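Local coordinates for selenium-binding protein (Sulfolobus tokodaii, PDB 2ECE), which is of unknown function but, as a beta-propeller member of the selenium-binding protein family, may bind selenium, at residues 92-97 against 112-117. Numbering follows the deposited sequence.
Sequences NIERRF and DTKPNP
E94 rests OE1 of its carboxylate 3.7 Å from CE of K114, with the ammonium group too far for a salt bridge but near enough that some attraction is likely. The other oxygen, OE2, makes a weak salt bridge to NH1 of R96, the first link of a network that runs on to D112. R95 offers K114 little beyond its carbonyl oxygen, for its guanidinium is engaged by D457 and makes a cation-pi contact with W78.

R96 has the largest share of the contact. With CG anti to the backbone N (chi1 174°) and the chain extended as far as NE, its guanidinium arrives side-on at the carboxylate of D112. NE donates to OD1 at 2.8 Å, nearly straight and within the guanidinium plane, and NH2 donates to OD2 of D112 at 2.9 Å along a more bent path, the two flat groups being turned 46° apart. OD1 of D112 also accepts the backbone N of K114, 2.9 Å away and on the opposite face of the carboxylate, closing an Asx turn; three N-H donors, two on OD1 and one on OD2, thus hold the carboxylate's rotation. K114 crosses the arginine at a slant, CB near NE and CD near CG and CD of R96. A leucine in place of R96 would probably leave the D112 carboxylate without its cationic mate and E94 without its weak link. The carbonyl oxygen of R96 is itself gripped twice, by OG1 of T113 at 2.6 Å and N of T113 at 3.0 Å.

F97 lays one ring face against CG of R96, 3.6 Å above the ring plane, and brings CE2 within 3.5 Å of CG of D112. F97 and D112 form a non-hydrogen-bonded antiparallel pair where strands 97-101 and 108-112 meet their flanking loops, a salt-bridged end to the central hairpin of a four-stranded beta-propeller blade.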
ATOM      1  N   ASN A  92      -7.444  10.357 -24.392  1.00 40.82           N
ATOM      2  CA  ASN A  92      -8.274  11.268 -23.618  1.00 40.92           C
ATOM      3  C   ASN A  92      -8.589  10.916 -22.172  1.00 39.18           C
ATOM      4  O   ASN A  92      -9.691  11.188 -21.696  1.00 40.93           O
ATOM      5  CB  ASN A  92      -9.582  11.535 -24.371  1.00 41.28           C
ATOM      6  CG  ASN A  92      -9.344  12.071 -25.768  1.00 42.94           C
ATOM      7  OD1 ASN A  92      -8.541  12.985 -25.962  1.00 43.12           O
ATOM      8  ND2 ASN A  92     -10.041  11.507 -26.750  1.00 44.17           N
ATOM      9  N   ILE A  93      -7.648  10.296 -21.469  1.00 37.27           N
ATOM     10  CA  ILE A  93      -7.875  10.010 -20.061  1.00 34.40           C
ATOM     11  C   ILE A  93      -6.933  10.951 -19.324  1.00 32.94           C
ATOM     12  O   ILE A  93      -5.861  11.273 -19.826  1.00 33.31           O
ATOM     13  CB  ILE A  93      -7.575   8.537 -19.680  1.00 34.40           C
ATOM     14  CG1 ILE A  93      -6.166   8.137 -20.116  1.00 35.37           C
ATOM     15  CG2 ILE A  93      -8.625   7.628 -20.291  1.00 34.99           C
ATOM     16  CD1 ILE A  93      -5.784   6.722 -19.694  1.00 34.89           C
ATOM     17  N   GLU A  94      -7.343  11.419 -18.154  1.00 31.92           N
ATOM     18  CA  GLU A  94      -6.525  12.340 -17.380  1.00 31.09           C
ATOM     19  C   GLU A  94      -6.514  11.916 -15.917  1.00 28.71           C
ATOM     20  O   GLU A  94      -7.427  11.228 -15.469  1.00 27.53           O
ATOM     21  CB  GLU A  94      -7.081  13.767 -17.518  1.00 33.21           C
ATOM     22  CG  GLU A  94      -8.528  13.928 -17.056  1.00 37.65           C
ATOM     23  CD  GLU A  94      -9.091  15.324 -17.318  1.00 39.46           C
ATOM     24  OE1 GLU A  94      -8.295  16.281 -17.437  1.00 41.79           O
ATOM     25  OE2 GLU A  94     -10.330  15.466 -17.389  1.00 38.99           O
ATOM     26  N   ARG A  95      -5.472  12.302 -15.181  1.00 27.42           N
ATOM     27  CA  ARG A  95      -5.395  11.966 -13.760  1.00 26.11           C
ATOM     28  C   ARG A  95      -6.427  12.873 -13.111  1.00 25.96           C
ATOM     29  O   ARG A  95      -6.130  14.016 -12.749  1.00 25.53           O
ATOM     30  CB  ARG A  95      -4.010  12.281 -13.196  1.00 24.95           C
ATOM     31  CG  ARG A  95      -3.790  11.767 -11.783  1.00 23.86           C
ATOM     32  CD  ARG A  95      -2.590  12.436 -11.138  1.00 23.19           C
ATOM     33  NE  ARG A  95      -1.331  12.195 -11.842  1.00 23.50           N
ATOM     34  CZ  ARG A  95      -0.580  11.106 -11.704  1.00 23.45           C
ATOM     35  NH1 ARG A  95      -0.951  10.128 -10.884  1.00 21.83           N
ATOM     36  NH2 ARG A  95       0.561  11.005 -12.374  1.00 20.62           N
ATOM     37  N   ARG A  96      -7.639  12.357 -12.953  1.00 23.81           N
ATOM     38  CA  ARG A  96      -8.716  13.166 -12.412  1.00 23.92           C
ATOM     39  C   ARG A  96      -9.501  12.564 -11.257  1.00 21.84           C
ATOM     40  O   ARG A  96      -9.873  13.271 -10.319  1.00 21.72           O
ATOM     41  CB  ARG A  96      -9.678  13.511 -13.551  1.00 24.54           C
ATOM     42  CG  ARG A  96     -10.923  14.226 -13.117  1.00 27.03           C
ATOM     43  CD  ARG A  96     -11.690  14.749 -14.307  1.00 28.11           C
ATOM     44  NE  ARG A  96     -12.832  15.535 -13.857  1.00 32.31           N
ATOM     45  CZ  ARG A  96     -13.638  16.216 -14.659  1.00 35.29           C
ATOM     46  NH1 ARG A  96     -13.435  16.213 -15.971  1.00 36.77           N
ATOM     47  NH2 ARG A  96     -14.643  16.913 -14.143  1.00 37.62           N
ATOM     48  N   PHE A  97      -9.746  11.261 -11.313  1.00 19.81           N
ATOM     49  CA  PHE A  97     -10.538  10.620 -10.276  1.00 19.83           C
ATOM     50  C   PHE A  97      -9.806   9.690  -9.333  1.00 18.88           C
ATOM     51  O   PHE A  97      -8.935   8.922  -9.745  1.00 19.04           O
ATOM     52  CB  PHE A  97     -11.675   9.826 -10.918  1.00 19.07           C
ATOM     53  CG  PHE A  97     -12.454  10.597 -11.942  1.00 19.54           C
ATOM     54  CD1 PHE A  97     -12.060  10.604 -13.274  1.00 19.52           C
ATOM     55  CD2 PHE A  97     -13.590  11.310 -11.571  1.00 19.52           C
ATOM     56  CE1 PHE A  97     -12.789  11.312 -14.227  1.00 20.30           C
ATOM     57  CE2 PHE A  97     -14.326  12.022 -12.514  1.00 19.33           C
ATOM     58  CZ  PHE A  97     -13.924  12.022 -13.846  1.00 20.54           C
ATOM     59  N   ASP A 112     -14.126  12.728  -7.998  1.00 20.54           N
ATOM     60  CA  ASP A 112     -13.590  13.735  -8.910  1.00 22.37           C
ATOM     61  C   ASP A 112     -12.791  14.810  -8.169  1.00 22.12           C
ATOM     62  O   ASP A 112     -13.292  15.422  -7.228  1.00 24.42           O
ATOM     63  CB  ASP A 112     -14.756  14.388  -9.662  1.00 22.80           C
ATOM     64  CG  ASP A 112     -14.313  15.150 -10.901  1.00 25.37           C
ATOM     65  OD1 ASP A 112     -13.094  15.349 -11.091  1.00 25.43           O
ATOM     66  OD2 ASP A 112     -15.194  15.557 -11.688  1.00 24.01           O
ATOM     67  N   THR A 113     -11.554  15.045  -8.596  1.00 21.45           N
ATOM     68  CA  THR A 113     -10.716  16.059  -7.963  1.00 20.88           C
ATOM     69  C   THR A 113     -10.710  17.384  -8.735  1.00 23.02           C
ATOM     70  O   THR A 113      -9.968  18.310  -8.387  1.00 22.60           O
ATOM     71  CB  THR A 113      -9.262  15.582  -7.821  1.00 20.25           C
ATOM     72  OG1 THR A 113      -8.719  15.293  -9.116  1.00 20.19           O
ATOM     73  CG2 THR A 113      -9.194  14.342  -6.942  1.00 20.99           C
ATOM     74  N   LYS A 114     -11.530  17.472  -9.781  1.00 23.13           N
ATOM     75  CA  LYS A 114     -11.619  18.692 -10.576  1.00 25.36           C
ATOM     76  C   LYS A 114     -13.035  19.265 -10.491  1.00 26.19           C
ATOM     77  O   LYS A 114     -14.003  18.521 -10.325  1.00 24.44           O
ATOM     78  CB  LYS A 114     -11.252  18.409 -12.044  1.00 27.04           C
ATOM     79  CG  LYS A 114      -9.791  18.002 -12.243  1.00 29.55           C
ATOM     80  CD  LYS A 114      -9.434  17.842 -13.713  1.00 33.09           C
ATOM     81  CE  LYS A 114      -8.019  17.277 -13.889  1.00 35.41           C
ATOM     82  NZ  LYS A 114      -6.968  18.143 -13.280  1.00 35.76           N
ATOM     83  N   PRO A 115     -13.174  20.596 -10.630  1.00 26.87           N
ATOM     84  CA  PRO A 115     -12.112  21.573 -10.876  1.00 27.29           C
ATOM     85  C   PRO A 115     -11.354  22.060  -9.636  1.00 28.11           C
ATOM     86  O   PRO A 115     -10.373  22.794  -9.768  1.00 27.57           O
ATOM     87  CB  PRO A 115     -12.861  22.707 -11.558  1.00 27.85           C
ATOM     88  CG  PRO A 115     -14.136  22.726 -10.788  1.00 27.77           C
ATOM     89  CD  PRO A 115     -14.496  21.248 -10.715  1.00 28.39           C
ATOM     90  N   ASN A 116     -11.806  21.669  -8.445  1.00 26.89           N
ATOM     91  CA  ASN A 116     -11.148  22.089  -7.210  1.00 27.31           C
ATOM     92  C   ASN A 116     -10.544  20.897  -6.466  1.00 26.21           C
ATOM     93  O   ASN A 116     -11.253  20.162  -5.776  1.00 26.07           O
ATOM     94  CB  ASN A 116     -12.144  22.806  -6.299  1.00 28.93           C
ATOM     95  CG  ASN A 116     -11.474  23.436  -5.090  1.00 32.54           C
ATOM     96  OD1 ASN A 116     -12.140  24.022  -4.233  1.00 36.35           O
ATOM     97  ND2 ASN A 116     -10.147  23.326  -5.018  1.00 31.55           N
ATOM     98  N   PRO A 117      -9.220  20.711  -6.576  1.00 25.56           N
ATOM     99  CA  PRO A 117      -8.495  19.611  -5.930  1.00 24.99           C
ATOM    100  C   PRO A 117      -8.630  19.611  -4.412  1.00 24.30           C
ATOM    101  O   PRO A 117      -8.507  18.565  -3.772  1.00 22.65           O
ATOM    102  CB  PRO A 117      -7.041  19.839  -6.366  1.00 26.80           C
ATOM    103  CG  PRO A 117      -7.161  20.679  -7.602  1.00 28.76           C
ATOM    104  CD  PRO A 117      -8.279  21.617  -7.253  1.00 26.71           C
TER